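Local structure of beta-galacturonidase (Eisenbergiella tayi, 6NCW) at residues E15-G27 with Y46-R60. The protein is a glycoside hydrolase family 2 beta-galacturonidase, which probably hydrolyses beta-linked galacturonides. Residues are numbered along the deposited sequence; the frame is centred on the assembly and turned at random.
Sequences ELSSALWNFHTIG and YPDTVSYRGQASYSR
The ring of F23 receives the edge of Y46 on one face: the two planes stand 89° apart, with centroids separated by 5.2 Å, an edge-to-face pair. T49 CG2 lies at the rim of the same ring, while Y58 meets it obliquely, F23 CD2 sitting 3.4 Å from Y58 CZ over the face of the tyrosine. With CG anti to the backbone N (chi1 173°), F23 brings CE2 to 3.4 Å from A56 CB. The hydroxyl of Y58 donates to Y46 OH, tying the two tyrosines of this aromatic cluster together. Farther along, T25 CG2 stands almost on the normal of the Y52 ring, 3.5 Å from its centroid, a CH-pi contact; G54 N lies over the other face, toward its rim. Y52 OH donates to Q55 O at 2.6 Å, and I26 O lies near the plane of the ring.

F23 and T25 belong to strand 19-26, A56 and Y58 to its antiparallel neighbour 55-60, whereas Y46, T49 and Y52 come from the loop leading into the latter. Both strands lie inside a six-stranded sheet of the N-terminal beta domain, flanked by strands 35-39 and 109-117. Register is set by the hydrogen-bonded pairs N22-S59 and H24-S57. On the face carrying N22, H24, S57 and S59, a water donates to N22 O and hydrogen-bonds both serine hydroxyls, S57 OG being held also by E113.

At the far end, R60 CD packs over the five-membered ring of W21, 3.7 Å from its centroid, and the guanidinium plane is turned 88° from the indole. L16 CD2 covers one guanidinium face. R60 NH1 bonds L16 O at 2.9 Å, W21 NE1 reaching that same oxygen from the opposite side of the carbonyl plane.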
ATOM      1  N   GLU A  15     -17.604  22.411 -31.831  1.00 31.73           N
ATOM      2  CA  GLU A  15     -16.454  21.821 -31.150  1.00 23.82           C
ATOM      3  C   GLU A  15     -15.934  20.633 -31.952  1.00 23.32           C
ATOM      4  O   GLU A  15     -16.673  19.681 -32.222  1.00 27.86           O
ATOM      5  CB  GLU A  15     -16.816  21.390 -29.717  1.00 29.17           C
ATOM      6  CG  GLU A  15     -15.572  21.222 -28.836  1.00 26.62           C
ATOM      7  CD  GLU A  15     -15.829  20.677 -27.420  1.00 33.10           C
ATOM      8  OE1 GLU A  15     -16.929  20.877 -26.862  1.00 28.08           O
ATOM      9  OE2 GLU A  15     -14.891  20.048 -26.853  1.00 30.73           O
ATOM     10  N   LEU A  16     -14.662  20.684 -32.344  1.00 23.57           N
ATOM     11  CA  LEU A  16     -14.009  19.526 -32.937  1.00 22.11           C
ATOM     12  C   LEU A  16     -13.427  18.562 -31.903  1.00 26.08           C
ATOM     13  O   LEU A  16     -13.099  17.412 -32.249  1.00 22.63           O
ATOM     14  CB  LEU A  16     -12.907  19.992 -33.881  1.00 21.50           C
ATOM     15  CG  LEU A  16     -13.469  20.747 -35.098  1.00 23.64           C
ATOM     16  CD1 LEU A  16     -12.382  20.900 -36.134  1.00 22.36           C
ATOM     17  CD2 LEU A  16     -14.661  20.001 -35.667  1.00 21.32           C
ATOM     18  N   SER A  17     -13.246  19.006 -30.663  1.00 21.87           N
ATOM     19  CA  SER A  17     -12.796  18.128 -29.591  1.00 21.75           C
ATOM     20  C   SER A  17     -14.012  17.444 -28.967  1.00 24.24           C
ATOM     21  O   SER A  17     -15.110  17.470 -29.534  1.00 25.26           O
ATOM     22  CB  SER A  17     -11.998  18.911 -28.555  1.00 20.59           C
ATOM     23  OG  SER A  17     -12.675  20.101 -28.213  1.00 21.90           O
ATOM     24  N   SER A  18     -13.841  16.887 -27.767  1.00 20.71           N
ATOM     25  CA  SER A  18     -14.824  15.989 -27.166  1.00 24.69           C
ATOM     26  C   SER A  18     -15.199  14.886 -28.157  1.00 22.76           C
ATOM     27  O   SER A  18     -16.366  14.603 -28.395  1.00 24.55           O
ATOM     28  CB  SER A  18     -16.068  16.747 -26.689  1.00 21.90           C
ATOM     29  OG  SER A  18     -15.765  17.680 -25.659  1.00 27.96           O
ATOM     30  N   ALA A  19     -14.183  14.241 -28.717  1.00 21.35           N
ATOM     31  CA  ALA A  19     -14.371  13.305 -29.817  1.00 23.02           C
ATOM     32  C   ALA A  19     -13.125  12.446 -29.926  1.00 22.39           C
ATOM     33  O   ALA A  19     -12.078  12.764 -29.360  1.00 26.69           O
ATOM     34  CB  ALA A  19     -14.641  14.039 -31.147  1.00 18.49           C
ATOM     35  N   LEU A  20     -13.241  11.356 -30.677  1.00 24.31           N
ATOM     36  CA  LEU A  20     -12.086  10.548 -31.032  1.00 22.10           C
ATOM     37  C   LEU A  20     -11.496  11.066 -32.343  1.00 26.34           C
ATOM     38  O   LEU A  20     -12.229  11.284 -33.313  1.00 21.94           O
ATOM     39  CB  LEU A  20     -12.481   9.070 -31.150  1.00 23.78           C
ATOM     40  CG  LEU A  20     -13.190   8.428 -29.950  1.00 23.80           C
ATOM     41  CD1 LEU A  20     -13.342   6.933 -30.145  1.00 22.91           C
ATOM     42  CD2 LEU A  20     -12.433   8.713 -28.651  1.00 22.72           C
ATOM     43  N   TRP A  21     -10.180  11.287 -32.357  1.00 23.29           N
ATOM     44  CA  TRP A  21      -9.422  11.552 -33.570  1.00 22.80           C
ATOM     45  C   TRP A  21      -8.517  10.362 -33.856  1.00 27.94           C
ATOM     46  O   TRP A  21      -8.272   9.521 -32.989  1.00 26.80           O
ATOM     47  CB  TRP A  21      -8.539  12.800 -33.454  1.00 23.16           C
ATOM     48  CG  TRP A  21      -9.204  14.123 -33.195  1.00 18.71           C
ATOM     49  CD1 TRP A  21     -10.384  14.362 -32.534  1.00 18.69           C
ATOM     50  CD2 TRP A  21      -8.700  15.401 -33.597  1.00 19.62           C
ATOM     51  NE1 TRP A  21     -10.640  15.726 -32.503  1.00 19.74           N
ATOM     52  CE2 TRP A  21      -9.619  16.378 -33.152  1.00 17.37           C
ATOM     53  CE3 TRP A  21      -7.550  15.816 -34.294  1.00 22.05           C
ATOM     54  CZ2 TRP A  21      -9.421  17.733 -33.370  1.00 18.90           C
ATOM     55  CZ3 TRP A  21      -7.356  17.165 -34.507  1.00 19.11           C
ATOM     56  CH2 TRP A  21      -8.285  18.109 -34.041  1.00 18.00           C
ATOM     57  N   ASN A  22      -7.995  10.307 -35.076  1.00 28.29           N
ATOM     58  CA  ASN A  22      -7.019   9.280 -35.408  1.00 27.66           C
ATOM     59  C   ASN A  22      -5.647   9.731 -34.948  1.00 25.61           C
ATOM     60  O   ASN A  22      -5.262  10.881 -35.172  1.00 23.85           O
ATOM     61  CB  ASN A  22      -7.001   9.004 -36.911  1.00 27.12           C
ATOM     62  CG  ASN A  22      -8.174   8.170 -37.350  1.00 30.70           C
ATOM     63  OD1 ASN A  22      -8.671   7.331 -36.601  1.00 32.20           O
ATOM     64  ND2 ASN A  22      -8.623   8.392 -38.566  1.00 32.92           N
ATOM     65  N   PHE A  23      -4.905   8.804 -34.327  1.00 23.08           N
ATOM     66  CA  PHE A  23      -3.644   9.085 -33.662  1.00 25.35           C
ATOM     67  C   PHE A  23      -2.594   8.054 -34.044  1.00 21.84           C
ATOM     68  O   PHE A  23      -2.866   6.853 -34.059  1.00 24.01           O
ATOM     69  CB  PHE A  23      -3.826   9.089 -32.128  1.00 23.59           C
ATOM     70  CG  PHE A  23      -2.530   9.212 -31.344  1.00 24.28           C
ATOM     71  CD1 PHE A  23      -1.900   8.086 -30.820  1.00 23.21           C
ATOM     72  CD2 PHE A  23      -1.966  10.456 -31.105  1.00 22.12           C
ATOM     73  CE1 PHE A  23      -0.714   8.202 -30.079  1.00 21.17           C
ATOM     74  CE2 PHE A  23      -0.784  10.581 -30.373  1.00 21.22           C
ATOM     75  CZ  PHE A  23      -0.158   9.453 -29.853  1.00 18.15           C
ATOM     76  N   HIS A  24      -1.385   8.533 -34.326  1.00 22.07           N
ATOM     77  CA  HIS A  24      -0.230   7.660 -34.453  1.00 22.34           C
ATOM     78  C   HIS A  24       1.031   8.482 -34.192  1.00 22.01           C
ATOM     79  O   HIS A  24       1.072   9.678 -34.495  1.00 22.03           O
ATOM     80  CB  HIS A  24      -0.189   6.964 -35.828  1.00 27.00           C
ATOM     81  CG  HIS A  24      -0.064   7.892 -36.991  1.00 25.18           C
ATOM     82  ND1 HIS A  24       1.153   8.343 -37.456  1.00 23.85           N
ATOM     83  CD2 HIS A  24      -1.004   8.434 -37.801  1.00 27.02           C
ATOM     84  CE1 HIS A  24       0.957   9.128 -38.498  1.00 27.01           C
ATOM     85  NE2 HIS A  24      -0.342   9.204 -38.725  1.00 25.11           N
ATOM     86  N   THR A  25       2.033   7.844 -33.565  1.00 19.63           N
ATOM     87  CA  THR A  25       3.347   8.457 -33.418  1.00 23.64           C
ATOM     88  C   THR A  25       4.051   8.517 -34.778  1.00 26.48           C
ATOM     89  O   THR A  25       3.754   7.739 -35.688  1.00 26.75           O
ATOM     90  CB  THR A  25       4.222   7.672 -32.428  1.00 25.99           C
ATOM     91  OG1 THR A  25       4.436   6.343 -32.924  1.00 23.51           O
ATOM     92  CG2 THR A  25       3.580   7.609 -31.045  1.00 21.36           C
ATOM     93  N   ILE A  26       5.006   9.439 -34.913  1.00 23.88           N
ATOM     94  CA  ILE A  26       5.799   9.531 -36.135  1.00 31.53           C
ATOM     95  C   ILE A  26       7.280   9.612 -35.796  1.00 32.18           C
ATOM     96  O   ILE A  26       7.673   9.949 -34.679  1.00 32.41           O
ATOM     97  CB  ILE A  26       5.389  10.724 -37.020  1.00 31.77           C
ATOM     98  CG1 ILE A  26       5.547  12.036 -36.272  1.00 28.96           C
ATOM     99  CG2 ILE A  26       3.958  10.572 -37.490  1.00 28.00           C
ATOM    100  CD1 ILE A  26       4.992  13.229 -37.060  1.00 33.90           C
ATOM    101  N   GLY A  27       8.106   9.281 -36.787  1.00 35.26           N
ATOM    102  CA  GLY A  27       9.550   9.310 -36.649  1.00 36.22           C
ATOM    103  C   GLY A  27      10.214   7.954 -36.826  1.00 41.34           C
ATOM    104  O   GLY A  27      11.216   7.661 -36.161  1.00 44.13           O
ATOM    105  N   TYR A  46      -2.414   6.985 -23.006  1.00 19.56           N
ATOM    106  CA  TYR A  46      -2.860   5.849 -23.817  1.00 21.65           C
ATOM    107  C   TYR A  46      -1.907   4.681 -23.603  1.00 22.69           C
ATOM    108  O   TYR A  46      -0.693   4.887 -23.519  1.00 22.31           O
ATOM    109  CB  TYR A  46      -2.907   6.182 -25.317  1.00 16.33           C
ATOM    110  CG  TYR A  46      -3.415   7.550 -25.698  1.00 20.52           C
ATOM    111  CD1 TYR A  46      -3.024   8.120 -26.904  1.00 21.19           C
ATOM    112  CD2 TYR A  46      -4.304   8.272 -24.884  1.00 20.12           C
ATOM    113  CE1 TYR A  46      -3.469   9.367 -27.286  1.00 18.30           C
ATOM    114  CE2 TYR A  46      -4.768   9.543 -25.267  1.00 18.98           C
ATOM    115  CZ  TYR A  46      -4.341  10.073 -26.477  1.00 23.04           C
ATOM    116  OH  TYR A  46      -4.760  11.315 -26.902  1.00 21.08           O
ATOM    117  N   PRO A  47      -2.431   3.457 -23.500  1.00 21.08           N
ATOM    118  CA  PRO A  47      -1.566   2.313 -23.165  1.00 21.19           C
ATOM    119  C   PRO A  47      -0.255   2.207 -23.951  1.00 22.78           C
ATOM    120  O   PRO A  47       0.780   1.927 -23.340  1.00 23.13           O
ATOM    121  CB  PRO A  47      -2.502   1.128 -23.427  1.00 22.68           C
ATOM    122  CG  PRO A  47      -3.820   1.650 -22.968  1.00 24.41           C
ATOM    123  CD  PRO A  47      -3.857   3.083 -23.466  1.00 19.55           C
ATOM    124  N   ASP A  48      -0.246   2.440 -25.265  1.00 20.69           N
ATOM    125  CA  ASP A  48       0.954   2.186 -26.061  1.00 25.63           C
ATOM    126  C   ASP A  48       1.939   3.350 -26.070  1.00 24.98           C
ATOM    127  O   ASP A  48       3.035   3.214 -26.624  1.00 24.17           O
ATOM    128  CB  ASP A  48       0.561   1.822 -27.501  1.00 27.68           C
ATOM    129  CG  ASP A  48      -0.369   0.624 -27.551  1.00 27.77           C
ATOM    130  OD1 ASP A  48       0.067  -0.472 -27.150  1.00 37.17           O
ATOM    131  OD2 ASP A  48      -1.544   0.783 -27.936  1.00 36.43           O
ATOM    132  N   THR A  49       1.592   4.479 -25.457  1.00 18.93           N
ATOM    133  CA  THR A  49       2.466   5.640 -25.467  1.00 17.81           C
ATOM    134  C   THR A  49       2.659   6.215 -24.056  1.00 19.71           C
ATOM    135  O   THR A  49       3.047   7.372 -23.907  1.00 18.46           O
ATOM    136  CB  THR A  49       1.920   6.685 -26.448  1.00 23.23           C
ATOM    137  OG1 THR A  49       0.503   6.806 -26.299  1.00 20.41           O
ATOM    138  CG2 THR A  49       2.182   6.258 -27.901  1.00 21.86           C
ATOM    139  N   VAL A  50       2.447   5.409 -23.012  1.00 20.17           N
ATOM    140  CA  VAL A  50       2.688   5.874 -21.637  1.00 22.66           C
ATOM    141  C   VAL A  50       4.079   6.491 -21.450  1.00 21.25           C
ATOM    142  O   VAL A  50       4.245   7.419 -20.650  1.00 24.29           O
ATOM    143  CB  VAL A  50       2.444   4.726 -20.642  1.00 21.68           C
ATOM    144  CG1 VAL A  50       0.982   4.297 -20.693  1.00 22.71           C
ATOM    145  CG2 VAL A  50       3.385   3.525 -20.934  1.00 24.27           C
ATOM    146  N   SER A  51       5.084   6.041 -22.207  1.00 22.24           N
ATOM    147  CA  SER A  51       6.444   6.582 -22.104  1.00 24.03           C
ATOM    148  C   SER A  51       6.926   7.317 -23.361  1.00 27.47           C
ATOM    149  O   SER A  51       8.128   7.554 -23.494  1.00 29.75           O
ATOM    150  CB  SER A  51       7.444   5.472 -21.786  1.00 23.99           C
ATOM    151  OG  SER A  51       7.197   4.900 -20.513  1.00 31.00           O
ATOM    152  N   TYR A  52       6.038   7.705 -24.276  1.00 25.40           N
ATOM    153  CA  TYR A  52       6.488   8.233 -25.565  1.00 24.61           C
ATOM    154  C   TYR A  52       6.824   9.729 -25.485  1.00 25.81           C
ATOM    155  O   TYR A  52       5.971  10.556 -25.132  1.00 21.23           O
ATOM    156  CB  TYR A  52       5.430   7.994 -26.641  1.00 23.01           C
ATOM    157  CG  TYR A  52       5.861   8.509 -27.987  1.00 21.96           C
ATOM    158  CD1 TYR A  52       6.854   7.853 -28.706  1.00 26.52           C
ATOM    159  CD2 TYR A  52       5.301   9.651 -28.533  1.00 21.73           C
ATOM    160  CE1 TYR A  52       7.275   8.307 -29.929  1.00 23.53           C
ATOM    161  CE2 TYR A  52       5.730  10.124 -29.773  1.00 23.43           C
ATOM    162  CZ  TYR A  52       6.721   9.442 -30.458  1.00 24.18           C
ATOM    163  OH  TYR A  52       7.164   9.880 -31.686  1.00 24.30           O
ATOM    164  N   ARG A  53       8.056  10.080 -25.858  1.00 23.24           N
ATOM    165  CA  ARG A  53       8.453  11.473 -26.057  1.00 27.93           C
ATOM    166  C   ARG A  53       8.920  11.647 -27.496  1.00 21.80           C
ATOM    167  O   ARG A  53       9.804  10.915 -27.957  1.00 21.52           O
ATOM    168  CB  ARG A  53       9.560  11.913 -25.086  1.00 23.73           C
ATOM    169  CG  ARG A  53       9.868  13.397 -25.274  1.00 24.92           C
ATOM    170  CD  ARG A  53      10.351  14.117 -24.044  1.00 24.61           C
ATOM    171  NE  ARG A  53       9.780  13.626 -22.780  1.00 25.32           N
ATOM    172  CZ  ARG A  53       8.810  14.227 -22.090  1.00 27.84           C
ATOM    173  NH1 ARG A  53       8.245  15.343 -22.532  1.00 21.40           N
ATOM    174  NH2 ARG A  53       8.404  13.705 -20.943  1.00 30.04           N
ATOM    175  N   GLY A  54       8.320  12.599 -28.198  1.00 20.90           N
ATOM    176  CA  GLY A  54       8.543  12.740 -29.629  1.00 24.18           C
ATOM    177  C   GLY A  54       7.380  13.474 -30.274  1.00 23.58           C
ATOM    178  O   GLY A  54       6.627  14.170 -29.603  1.00 21.81           O
ATOM    179  N   GLN A  55       7.260  13.292 -31.588  1.00 19.44           N
ATOM    180  CA  GLN A  55       6.142  13.796 -32.376  1.00 19.19           C
ATOM    181  C   GLN A  55       5.067  12.735 -32.552  1.00 19.31           C
ATOM    182  O   GLN A  55       5.354  11.537 -32.639  1.00 18.28           O
ATOM    183  CB  GLN A  55       6.592  14.221 -33.777  1.00 25.40           C
ATOM    184  CG  GLN A  55       7.665  15.285 -33.838  1.00 24.78           C
ATOM    185  CD  GLN A  55       8.088  15.534 -35.269  1.00 36.22           C
ATOM    186  OE1 GLN A  55       8.354  14.589 -36.010  1.00 32.02           O
ATOM    187  NE2 GLN A  55       8.127  16.800 -35.674  1.00 32.01           N
ATOM    188  N   ALA A  56       3.826  13.192 -32.675  1.00 18.00           N
ATOM    189  CA  ALA A  56       2.731  12.306 -33.029  1.00 24.25           C
ATOM    190  C   ALA A  56       1.716  13.098 -33.842  1.00 21.96           C
ATOM    191  O   ALA A  56       1.695  14.327 -33.801  1.00 23.86           O
ATOM    192  CB  ALA A  56       2.089  11.692 -31.786  1.00 20.04           C
ATOM    193  N   SER A  57       0.878  12.392 -34.596  1.00 22.41           N
ATOM    194  CA  SER A  57      -0.111  13.042 -35.452  1.00 23.12           C
ATOM    195  C   SER A  57      -1.530  12.749 -34.975  1.00 21.17           C
ATOM    196  O   SER A  57      -1.884  11.590 -34.736  1.00 27.05           O
ATOM    197  CB  SER A  57       0.049  12.607 -36.912  1.00 25.30           C
ATOM    198  OG  SER A  57      -1.218  12.495 -37.538  1.00 19.62           O
ATOM    199  N   TYR A  58      -2.341  13.801 -34.869  1.00 21.24           N
ATOM    200  CA  TYR A  58      -3.782  13.707 -34.649  1.00 23.15           C
ATOM    201  C   TYR A  58      -4.517  14.199 -35.890  1.00 23.55           C
ATOM    202  O   TYR A  58      -4.183  15.256 -36.431  1.00 24.25           O
ATOM    203  CB  TYR A  58      -4.232  14.569 -33.460  1.00 23.81           C
ATOM    204  CG  TYR A  58      -3.793  14.110 -32.082  1.00 22.53           C
ATOM    205  CD1 TYR A  58      -4.697  13.485 -31.218  1.00 20.49           C
ATOM    206  CD2 TYR A  58      -2.495  14.344 -31.622  1.00 19.41           C
ATOM    207  CE1 TYR A  58      -4.315  13.083 -29.943  1.00 22.84           C
ATOM    208  CE2 TYR A  58      -2.106  13.936 -30.342  1.00 21.23           C
ATOM    209  CZ  TYR A  58      -3.020  13.308 -29.513  1.00 20.70           C
ATOM    210  OH  TYR A  58      -2.648  12.891 -28.245  1.00 24.05           O
ATOM    211  N   SER A  59      -5.546  13.471 -36.321  1.00 22.51           N
ATOM    212  CA  SER A  59      -6.282  13.910 -37.496  1.00 24.14           C
ATOM    213  C   SER A  59      -7.753  13.533 -37.391  1.00 24.30           C
ATOM    214  O   SER A  59      -8.127  12.567 -36.717  1.00 25.45           O
ATOM    215  CB  SER A  59      -5.663  13.332 -38.777  1.00 22.67           C
ATOM    216  OG  SER A  59      -5.361  11.952 -38.618  1.00 24.97           O
ATOM    217  N   ARG A  60      -8.578  14.326 -38.065  1.00 23.48           N
ATOM    218  CA  ARG A  60     -10.005  14.074 -38.238  1.00 28.04           C
ATOM    219  C   ARG A  60     -10.467  14.879 -39.449  1.00 28.74           C
ATOM    220  O   ARG A  60      -9.678  15.583 -40.080  1.00 26.90           O
ATOM    221  CB  ARG A  60     -10.803  14.468 -36.996  1.00 24.75           C
ATOM    222  CG  ARG A  60     -10.739  15.953 -36.664  1.00 21.56           C
ATOM    223  CD  ARG A  60     -11.912  16.335 -35.735  1.00 24.02           C
ATOM    224  NE  ARG A  60     -13.186  16.279 -36.453  1.00 26.07           N
ATOM    225  CZ  ARG A  60     -14.392  16.247 -35.882  1.00 29.07           C
ATOM    226  NH1 ARG A  60     -14.522  16.258 -34.558  1.00 23.36           N
ATOM    227  NH2 ARG A  60     -15.478  16.191 -36.644  1.00 29.41           N
TER
HETATM  228  O   HOH W   1      -3.337  11.031 -37.214  1.00 20.58           O